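Local coordinates for protein sugar isomerase (Sinorhizobium meliloti, PDB 3QC0) that binds a zinc ion in a TIM barrel of the xylose isomerase-like family and probably interconverts sugars as an isomerase, at residues R39-A50 / D84-L95; M221-K230 / T266-C275. All coordinates share one frame; numbering follows the deposited sequence.

Contact 1 (R39-A50 / D84-L95)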
loop_
_atom_site.group_PDB
_atom_site.type_symbol
_atom_site.label_atom_id
_atom_site.label_comp_id
_atom_site.label_asym_id
_atom_site.label_seq_id
_atom_site.Cartn_x
_atom_site.Cartn_y
_atom_site.Cartn_z
ATOM N N ARG A 39 14.583 -13.144 -15.817
ATOM C CA ARG A 39 14.761 -13.358 -17.249
ATOM C C ARG A 39 16.019 -12.692 -17.789
ATOM O O ARG A 39 16.651 -13.232 -18.704
ATOM C CB ARG A 39 13.543 -12.860 -18.002
ATOM C CG ARG A 39 12.302 -13.722 -17.702
ATOM C CD ARG A 39 11.106 -13.155 -18.365
ATOM N NE ARG A 39 11.137 -13.269 -19.805
ATOM C CZ ARG A 39 10.394 -12.545 -20.641
ATOM N NH1 ARG A 39 9.589 -11.590 -20.171
ATOM N NH2 ARG A 39 10.433 -12.732 -21.909
ATOM N N ASP A 40 16.397 -11.561 -17.214
ATOM C CA ASP A 40 17.617 -10.848 -17.655
ATOM C C ASP A 40 18.840 -11.644 -17.291
ATOM O O ASP A 40 19.786 -11.685 -18.084
ATOM C CB ASP A 40 17.700 -9.393 -17.160
ATOM C CG ASP A 40 17.630 -9.238 -15.646
ATOM O OD1 ASP A 40 17.234 -10.149 -14.911
ATOM O OD2 ASP A 40 17.966 -8.120 -15.188
ATOM N N GLN A 41 18.816 -12.292 -16.129
ATOM C CA GLN A 41 19.937 -13.133 -15.688
ATOM C C GLN A 41 20.080 -14.353 -16.580
ATOM O O GLN A 41 21.217 -14.776 -16.922
ATOM C CB GLN A 41 19.740 -13.586 -14.252
ATOM C CG GLN A 41 19.688 -12.416 -13.244
ATOM C CD GLN A 41 19.355 -12.872 -11.843
ATOM O OE1 GLN A 41 18.417 -13.647 -11.642
ATOM N NE2 GLN A 41 20.119 -12.365 -10.837
ATOM N N VAL A 42 18.950 -14.970 -16.928
ATOM C CA VAL A 42 18.943 -16.103 -17.850
ATOM C C VAL A 42 19.450 -15.686 -19.226
ATOM O O VAL A 42 20.296 -16.428 -19.840
ATOM C CB VAL A 42 17.513 -16.740 -17.920
ATOM C CG1 VAL A 42 17.379 -17.798 -19.076
ATOM C CG2 VAL A 42 17.128 -17.314 -16.519
ATOM N N ALA A 43 19.032 -14.512 -19.704
ATOM C CA ALA A 43 19.427 -14.029 -21.018
ATOM C C ALA A 43 20.916 -13.748 -21.037
ATOM O O ALA A 43 21.590 -13.997 -22.063
ATOM C CB ALA A 43 18.713 -12.769 -21.417
ATOM N N ALA A 44 21.449 -13.224 -19.940
ATOM C CA ALA A 44 22.902 -12.858 -19.913
ATOM C C ALA A 44 23.828 -14.070 -20.042
ATOM O O ALA A 44 24.930 -13.931 -20.641
ATOM C CB ALA A 44 23.242 -12.094 -18.663
ATOM N N ILE A 45 23.431 -15.215 -19.469
ATOM C CA ILE A 45 24.168 -16.498 -19.570
ATOM C C ILE A 45 23.774 -17.301 -20.820
ATOM O O ILE A 45 24.613 -18.006 -21.419
ATOM C CB ILE A 45 24.041 -17.377 -18.272
ATOM C CG1 ILE A 45 25.121 -18.471 -18.243
ATOM C CG2 ILE A 45 22.686 -18.051 -18.109
ATOM C CD1 ILE A 45 25.137 -19.266 -16.968
ATOM N N GLY A 46 22.510 -17.171 -21.216
ATOM C CA GLY A 46 21.911 -17.885 -22.311
ATOM C C GLY A 46 20.961 -18.953 -21.810
ATOM O O GLY A 46 21.282 -19.713 -20.917
ATOM N N LEU A 47 19.754 -18.984 -22.370
ATOM C CA LEU A 47 18.746 -19.938 -21.927
ATOM C C LEU A 47 19.207 -21.376 -21.976
ATOM O O LEU A 47 18.911 -22.150 -21.072
ATOM C CB LEU A 47 17.459 -19.782 -22.756
ATOM C CG LEU A 47 16.267 -20.681 -22.409
ATOM C CD1 LEU A 47 15.786 -20.424 -20.964
ATOM C CD2 LEU A 47 15.112 -20.461 -23.397
ATOM N N GLY A 48 19.965 -21.755 -23.015
ATOM C CA GLY A 48 20.406 -23.136 -23.117
ATOM C C GLY A 48 21.367 -23.532 -22.017
ATOM O O GLY A 48 21.242 -24.603 -21.419
ATOM N N GLU A 49 22.321 -22.658 -21.723
ATOM C CA GLU A 49 23.266 -22.911 -20.646
ATOM C C GLU A 49 22.552 -22.892 -19.302
ATOM O O GLU A 49 22.809 -23.729 -18.440
ATOM C CB GLU A 49 24.415 -21.891 -20.681
ATOM C CG GLU A 49 25.453 -22.047 -19.604
ATOM C CD GLU A 49 26.197 -23.392 -19.602
ATOM O OE1 GLU A 49 26.106 -24.161 -20.583
ATOM O OE2 GLU A 49 26.842 -23.686 -18.581
ATOM N N ALA A 50 21.618 -21.958 -19.124
ATOM C CA ALA A 50 20.899 -21.948 -17.880
ATOM C C ALA A 50 20.171 -23.269 -17.664
ATOM O O ALA A 50 20.190 -23.804 -16.590
ATOM C CB ALA A 50 19.894 -20.724 -17.824
ATOM N N ASP A 84 5.310 -11.086 -25.495
ATOM C CA ASP A 84 6.432 -11.253 -24.561
ATOM C C ASP A 84 6.169 -12.288 -23.499
ATOM O O ASP A 84 7.060 -13.060 -23.151
ATOM C CB ASP A 84 6.858 -9.929 -23.874
ATOM C CG ASP A 84 7.998 -10.117 -22.860
ATOM O OD1 ASP A 84 9.112 -10.516 -23.331
ATOM O OD2 ASP A 84 7.763 -9.960 -21.614
ATOM N N ASN A 85 4.936 -12.323 -22.967
ATOM C CA ASN A 85 4.599 -13.299 -21.973
ATOM C C ASN A 85 4.668 -14.726 -22.533
ATOM O O ASN A 85 5.013 -15.642 -21.799
ATOM C CB ASN A 85 3.196 -13.037 -21.406
ATOM C CG ASN A 85 3.187 -11.975 -20.308
ATOM O OD1 ASN A 85 3.274 -12.335 -19.135
ATOM N ND2 ASN A 85 3.092 -10.683 -20.678
ATOM N N ARG A 86 4.324 -14.883 -23.817
ATOM C CA ARG A 86 4.475 -16.201 -24.447
ATOM C C ARG A 86 5.943 -16.621 -24.481
ATOM O O ARG A 86 6.252 -17.784 -24.213
ATOM C CB ARG A 86 3.841 -16.220 -25.828
ATOM C CG ARG A 86 2.341 -16.007 -25.801
ATOM C CD ARG A 86 1.694 -16.066 -27.184
ATOM N NE ARG A 86 0.262 -15.811 -27.121
ATOM C CZ ARG A 86 -0.362 -14.761 -27.662
ATOM N NH1 ARG A 86 0.268 -13.775 -28.330
ATOM N NH2 ARG A 86 -1.637 -14.656 -27.456
ATOM N N ARG A 87 6.847 -15.675 -24.762
ATOM C CA ARG A 87 8.270 -15.956 -24.687
ATOM C C ARG A 87 8.688 -16.333 -23.255
ATOM O O ARG A 87 9.444 -17.262 -23.035
ATOM C CB ARG A 87 9.090 -14.755 -25.169
ATOM C CG ARG A 87 8.803 -14.226 -26.562
ATOM C CD ARG A 87 9.318 -15.152 -27.678
ATOM N NE ARG A 87 8.533 -16.388 -27.742
ATOM C CZ ARG A 87 7.300 -16.491 -28.248
ATOM N NH1 ARG A 87 6.666 -15.443 -28.772
ATOM N NH2 ARG A 87 6.678 -17.655 -28.204
ATOM N N ALA A 88 8.158 -15.605 -22.259
ATOM C CA ALA A 88 8.439 -15.898 -20.891
ATOM C C ALA A 88 7.991 -17.308 -20.508
ATOM O O ALA A 88 8.675 -18.004 -19.774
ATOM C CB ALA A 88 7.810 -14.832 -19.947
ATOM N N VAL A 89 6.828 -17.721 -21.009
ATOM C CA VAL A 89 6.336 -19.071 -20.796
ATOM C C VAL A 89 7.300 -20.073 -21.407
ATOM O O VAL A 89 7.605 -21.049 -20.762
ATOM C CB VAL A 89 4.942 -19.262 -21.398
ATOM C CG1 VAL A 89 4.572 -20.769 -21.534
ATOM C CG2 VAL A 89 3.878 -18.519 -20.528
ATOM N N ASP A 90 7.777 -19.801 -22.619
ATOM C CA ASP A 90 8.714 -20.722 -23.278
ATOM C C ASP A 90 10.007 -20.887 -22.441
ATOM O O ASP A 90 10.566 -21.982 -22.316
ATOM C CB ASP A 90 9.040 -20.253 -24.688
ATOM C CG ASP A 90 7.860 -20.292 -25.625
ATOM O OD1 ASP A 90 6.761 -20.835 -25.287
ATOM O OD2 ASP A 90 8.030 -19.764 -26.743
ATOM N N GLU A 91 10.507 -19.775 -21.911
ATOM C CA GLU A 91 11.664 -19.760 -21.039
ATOM C C GLU A 91 11.404 -20.586 -19.776
ATOM O O GLU A 91 12.218 -21.434 -19.392
ATOM C CB GLU A 91 12.063 -18.322 -20.703
ATOM C CG GLU A 91 12.458 -17.475 -21.903
ATOM C CD GLU A 91 12.437 -15.980 -21.652
ATOM O OE1 GLU A 91 12.556 -15.589 -20.476
ATOM O OE2 GLU A 91 12.278 -15.210 -22.652
ATOM N N ALA A 92 10.269 -20.348 -19.123
ATOM C CA ALA A 92 9.912 -21.086 -17.939
ATOM C C ALA A 92 9.850 -22.578 -18.205
ATOM O O ALA A 92 10.283 -23.378 -17.376
ATOM C CB ALA A 92 8.544 -20.577 -17.328
ATOM N N ALA A 93 9.256 -22.937 -19.331
ATOM C CA ALA A 93 9.121 -24.363 -19.718
ATOM C C ALA A 93 10.494 -24.989 -19.904
ATOM O O ALA A 93 10.736 -26.073 -19.382
ATOM C CB ALA A 93 8.295 -24.475 -20.973
ATOM N N GLU A 94 11.391 -24.291 -20.585
ATOM C CA GLU A 94 12.758 -24.803 -20.818
ATOM C C GLU A 94 13.484 -25.063 -19.505
ATOM O O GLU A 94 14.237 -26.042 -19.355
ATOM C CB GLU A 94 13.565 -23.818 -21.648
ATOM C CG GLU A 94 15.049 -24.196 -21.826
ATOM C CD GLU A 94 15.238 -25.550 -22.527
ATOM O OE1 GLU A 94 14.448 -25.881 -23.423
ATOM O OE2 GLU A 94 16.182 -26.270 -22.162
ATOM N N LEU A 95 13.287 -24.173 -18.530
ATOM C CA LEU A 95 13.944 -24.275 -17.245
ATOM C C LEU A 95 13.212 -25.165 -16.220
ATOM O O LEU A 95 13.672 -25.315 -15.087
ATOM C CB LEU A 95 14.187 -22.883 -16.676
ATOM C CG LEU A 95 14.986 -21.922 -17.553
ATOM C CD1 LEU A 95 14.997 -20.510 -16.931
ATOM C CD2 LEU A 95 16.417 -22.480 -17.783
HETATM O O HOH W 1 15.562 -15.053 -20.492
#

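Contact 2 (M221-K230 / T266-C275)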
loop_
_atom_site.group_PDB
_atom_site.type_symbol
_atom_site.label_atom_id
_atom_site.label_comp_id
_atom_site.label_asym_id
_atom_site.label_seq_id
_atom_site.Cartn_x
_atom_site.Cartn_y
_atom_site.Cartn_z
HETATM N N MSE A 221 15.928 -8.472 5.410
HETATM C CA MSE A 221 16.189 -9.844 5.716
HETATM C C MSE A 221 15.151 -10.310 6.739
HETATM O O MSE A 221 14.802 -9.582 7.680
HETATM C CB MSE A 221 17.600 -9.949 6.304
HETATM C CG MSE A 221 18.043 -11.323 6.737
HETATM SE SE MSE A 221 18.122 -12.681 5.378
HETATM C CE MSE A 221 19.671 -11.847 4.458
HETATM N N MSE A 222 14.696 -11.527 6.580
HETATM C CA MSE A 222 13.710 -12.104 7.486
HETATM C C MSE A 222 14.168 -11.988 8.923
HETATM O O MSE A 222 15.262 -12.419 9.260
HETATM C CB MSE A 222 13.487 -13.579 7.197
HETATM C CG MSE A 222 12.842 -13.900 5.904
HETATM SE SE MSE A 222 14.043 -13.954 4.362
HETATM C CE MSE A 222 15.295 -15.282 4.895
ATOM N N GLY A 223 13.323 -11.441 9.784
ATOM C CA GLY A 223 13.633 -11.217 11.191
ATOM C C GLY A 223 14.147 -9.835 11.538
ATOM O O GLY A 223 14.221 -9.490 12.728
ATOM N N ASP A 224 14.535 -9.051 10.543
ATOM C CA ASP A 224 14.996 -7.695 10.780
ATOM C C ASP A 224 13.820 -6.729 10.797
ATOM O O ASP A 224 13.976 -5.560 11.206
ATOM C CB ASP A 224 16.002 -7.238 9.710
ATOM C CG ASP A 224 17.419 -7.809 9.909
ATOM O OD1 ASP A 224 17.665 -8.467 10.951
ATOM O OD2 ASP A 224 18.275 -7.501 9.046
ATOM N N GLY A 225 12.646 -7.195 10.346
ATOM C CA GLY A 225 11.454 -6.332 10.286
ATOM C C GLY A 225 10.322 -6.844 11.158
ATOM O O GLY A 225 10.547 -7.525 12.150
ATOM N N VAL A 226 9.087 -6.507 10.763
ATOM C CA VAL A 226 7.901 -6.666 11.592
ATOM C C VAL A 226 6.894 -7.683 11.115
ATOM O O VAL A 226 5.831 -7.827 11.733
ATOM C CB VAL A 226 7.171 -5.316 11.747
ATOM C CG1 VAL A 226 8.102 -4.306 12.381
ATOM C CG2 VAL A 226 6.557 -4.862 10.420
ATOM N N ILE A 227 7.163 -8.382 10.025
ATOM C CA ILE A 227 6.185 -9.331 9.509
ATOM C C ILE A 227 6.132 -10.574 10.368
ATOM O O ILE A 227 7.154 -11.114 10.758
ATOM C CB ILE A 227 6.480 -9.732 8.036
ATOM C CG1 ILE A 227 6.439 -8.485 7.124
ATOM C CG2 ILE A 227 5.494 -10.812 7.560
ATOM C CD1 ILE A 227 6.662 -8.766 5.648
ATOM N N ASP A 228 4.928 -11.034 10.664
ATOM C CA ASP A 228 4.731 -12.301 11.366
ATOM C C ASP A 228 4.903 -13.429 10.359
ATOM O O ASP A 228 3.916 -14.046 9.922
ATOM C CB ASP A 228 3.345 -12.281 11.997
ATOM C CG ASP A 228 2.978 -13.557 12.753
ATOM O OD1 ASP A 228 3.822 -14.458 12.933
ATOM O OD2 ASP A 228 1.780 -13.663 13.186
ATOM N N LEU A 229 6.178 -13.666 9.975
ATOM C CA LEU A 229 6.521 -14.667 8.955
ATOM C C LEU A 229 6.018 -16.043 9.374
ATOM O O LEU A 229 5.417 -16.775 8.566
ATOM C CB LEU A 229 8.026 -14.660 8.684
ATOM C CG LEU A 229 8.561 -13.391 8.029
ATOM C CD1 LEU A 229 10.105 -13.300 8.115
ATOM C CD2 LEU A 229 8.047 -13.266 6.566
ATOM N N LYS A 230 6.243 -16.394 10.632
ATOM C CA LYS A 230 5.826 -17.683 11.175
ATOM C C LYS A 230 4.324 -17.875 11.003
ATOM O O LYS A 230 3.866 -18.910 10.542
ATOM C CB LYS A 230 6.240 -17.767 12.654
ATOM C CG LYS A 230 5.837 -18.983 13.473
ATOM C CD LYS A 230 6.003 -18.672 15.036
ATOM C CE LYS A 230 6.370 -19.881 15.919
ATOM N NZ LYS A 230 6.965 -19.510 17.291
ATOM N N THR A 266 23.259 -16.004 5.814
ATOM C CA THR A 266 22.292 -15.306 6.681
ATOM C C THR A 266 20.879 -15.733 6.288
ATOM O O THR A 266 20.064 -16.004 7.182
ATOM C CB THR A 266 22.484 -13.784 6.601
ATOM O OG1 THR A 266 23.866 -13.462 6.924
ATOM C CG2 THR A 266 21.499 -13.018 7.518
ATOM N N CYS A 267 20.576 -15.855 4.987
ATOM C CA CYS A 267 19.256 -16.379 4.600
ATOM C C CYS A 267 18.991 -17.731 5.214
ATOM O O CYS A 267 17.905 -17.986 5.664
ATOM C CB CYS A 267 19.027 -16.504 3.090
ATOM S SG CYS A 267 19.126 -15.002 2.176
ATOM N N VAL A 268 19.963 -18.638 5.217
ATOM C CA VAL A 268 19.707 -19.953 5.802
ATOM C C VAL A 268 19.462 -19.867 7.320
ATOM O O VAL A 268 18.574 -20.530 7.842
ATOM C CB VAL A 268 20.883 -20.936 5.529
ATOM C CG1 VAL A 268 20.749 -22.195 6.393
ATOM C CG2 VAL A 268 20.956 -21.277 4.040
ATOM N N GLU A 269 20.256 -19.050 8.018
ATOM C CA GLU A 269 20.110 -18.886 9.460
ATOM C C GLU A 269 18.735 -18.306 9.779
ATOM O O GLU A 269 18.028 -18.794 10.679
ATOM C CB GLU A 269 21.201 -17.965 10.013
ATOM C CG GLU A 269 21.157 -17.741 11.492
ATOM C CD GLU A 269 21.448 -18.985 12.321
ATOM O OE1 GLU A 269 22.082 -19.884 11.824
ATOM O OE2 GLU A 269 21.056 -19.032 13.489
ATOM N N ARG A 270 18.365 -17.263 9.045
ATOM C CA ARG A 270 17.091 -16.563 9.339
ATOM C C ARG A 270 15.903 -17.412 8.928
ATOM O O ARG A 270 14.873 -17.395 9.578
ATOM C CB ARG A 270 17.034 -15.221 8.660
ATOM C CG ARG A 270 18.037 -14.170 9.172
ATOM C CD ARG A 270 18.042 -13.976 10.688
ATOM N NE ARG A 270 18.948 -12.881 11.061
ATOM C CZ ARG A 270 18.640 -11.590 11.031
ATOM N NH1 ARG A 270 17.429 -11.187 10.633
ATOM N NH2 ARG A 270 19.551 -10.684 11.390
ATOM N N TYR A 271 16.041 -18.167 7.844
ATOM C CA TYR A 271 15.054 -19.176 7.486
ATOM C C TYR A 271 14.834 -20.189 8.603
ATOM O O TYR A 271 13.694 -20.539 8.943
ATOM C CB TYR A 271 15.527 -19.916 6.222
ATOM C CG TYR A 271 14.696 -21.124 5.887
ATOM C CD1 TYR A 271 13.351 -20.994 5.506
ATOM C CD2 TYR A 271 15.254 -22.400 5.913
ATOM C CE1 TYR A 271 12.585 -22.117 5.181
ATOM C CE2 TYR A 271 14.508 -23.530 5.583
ATOM C CZ TYR A 271 13.194 -23.392 5.210
ATOM O OH TYR A 271 12.508 -24.542 4.902
ATOM N N ARG A 272 15.932 -20.704 9.163
ATOM C CA ARG A 272 15.841 -21.599 10.308
ATOM C C ARG A 272 15.130 -20.963 11.505
ATOM O O ARG A 272 14.315 -21.620 12.137
ATOM C CB ARG A 272 17.248 -22.097 10.738
ATOM C CG ARG A 272 17.878 -23.032 9.746
ATOM C CD ARG A 272 19.367 -23.289 10.081
ATOM N NE ARG A 272 19.502 -23.917 11.398
ATOM C CZ ARG A 272 19.370 -25.231 11.618
ATOM N NH1 ARG A 272 19.096 -26.063 10.609
ATOM N NH2 ARG A 272 19.495 -25.717 12.841
ATOM N N ASN A 273 15.450 -19.717 11.827
ATOM C CA ASN A 273 14.989 -19.117 13.098
ATOM C C ASN A 273 13.711 -18.319 13.047
ATOM O O ASN A 273 13.014 -18.224 14.063
ATOM C CB ASN A 273 16.054 -18.189 13.683
ATOM C CG ASN A 273 17.391 -18.871 13.887
ATOM O OD1 ASN A 273 17.477 -20.110 14.017
ATOM N ND2 ASN A 273 18.464 -18.057 13.917
ATOM N N CYS A 274 13.441 -17.695 11.910
ATOM C CA CYS A 274 12.529 -16.557 11.872
ATOM C C CYS A 274 11.372 -16.759 10.938
ATOM O O CYS A 274 10.663 -15.784 10.687
ATOM C CB CYS A 274 13.271 -15.282 11.404
ATOM S SG CYS A 274 14.739 -14.830 12.368
ATOM N N CYS A 275 11.159 -17.981 10.441
ATOM C CA CYS A 275 10.192 -18.238 9.370
ATOM C C CYS A 275 9.257 -19.398 9.691
ATOM O O CYS A 275 9.609 -20.291 10.485
ATOM C CB CYS A 275 10.916 -18.545 8.055
ATOM S SG CYS A 275 11.869 -17.162 7.406
ATOM O OXT CYS A 275 8.165 -19.473 9.108
HETATM O O HOH W 2 7.980 -14.877 12.547
HETATM O O HOH W 3 5.766 -21.325 10.698
#

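Contact 1 (R39-A50 / D84-L95)
The guanidinium of R39 sits between the carboxylates of D84 and E91 and bonds to both. NE and NH2 take E91 side-on, NE to OE1 at 2.8 Å and NH2 to OE2 at a longer 3.2 Å. NH1 and NH2 take one conformer of D84 end-on, NH1 to OD2 at 2.8 Å and NH2 to OD1 at 2.9 Å. All four acceptors lie near the guanidinium plane. CB of A88 rests on one face, 3.5 Å from R39 CZ. The bend at chi3 (69°) brings the guanidinium over A88 and between the two acids. With an alanine here, both carboxylates would probably lose their shared countercharge and a gap would open over A88 CB. Nearby, L47 CD1 meets L95 CG at 3.8 Å, and V42 CG2 meets L95 CD1 tip to tip at 3.9 Å. L47 also touches CG of E94, whose carboxylate pairs with R55. Strand 60-68 backs them through L64 and L61. The contact joins helices 39-45 and 47-57 to helix 75-94 in the outer layer of the TIM barrel; segments 39-45 and 84-94 cross at 68°. Four bonds hold the R39 group against rotation, and its charge probably helps keep both acids ionised.

Contact 2 (M221-K230 / T266-C275)
M221 lies along the helix that ends the chain. Its CG packs against R270 CG at 3.7 Å, over a face of the R270 guanidinium. Bends at chi2 and chi3 fold this selenomethionine back, and CE ends against T266 CG2 and C267 SG, 3.9 Å from the sulfur. M222, also a selenomethionine, follows on the inner side. Its CG touches SG of one C275 conformer at 3.7 Å, while CE lies over the backbone of C267. M222 O accepts from R270 NH1 at 2.8 Å, with the donor 37° above the carbonyl plane. A type II turn runs from M221 to D224. G223 has positive phi and packs against C274 SG, where a side chain would clash. In the TIM barrel this loop runs from strand 200-205 to helix 229-238, and its turn packs on the last helix, 260-274. D207 holds the amides of G223 and I227. D224 closes the turn: OD1 takes both NH1 (2.7 Å) and NH2 (2.9 Å) of R270, from one face of its carboxylate, whose plane stands 70° from the guanidinium. L229 CB then meets C274 O at 3.5 Å. At K230, a water donates to the backbone O and, weakly, to C275 OXT.

How the contacts relate
Contacts 1 and 2 lie on opposite sides of the chain's centre. Their centres are 30 Å apart and their nearest atoms about 13 Å, so they do not touch. Each centres on an arginine, held by two acids in contact 1 and by one acid and a backbone carbonyl in contact 2. Contact 1 joins early helices of the barrel; contact 2 joins a late loop to the C-terminal helix. The zinc ion, held by E142, D177, H204 and E248, is reached by neither. The side chain of R39 is about 14 Å from the metal, that of M222 about 11 Å. M222 also comes to about 8 Å from the side chain of E248, so contact 2 is nearer the site.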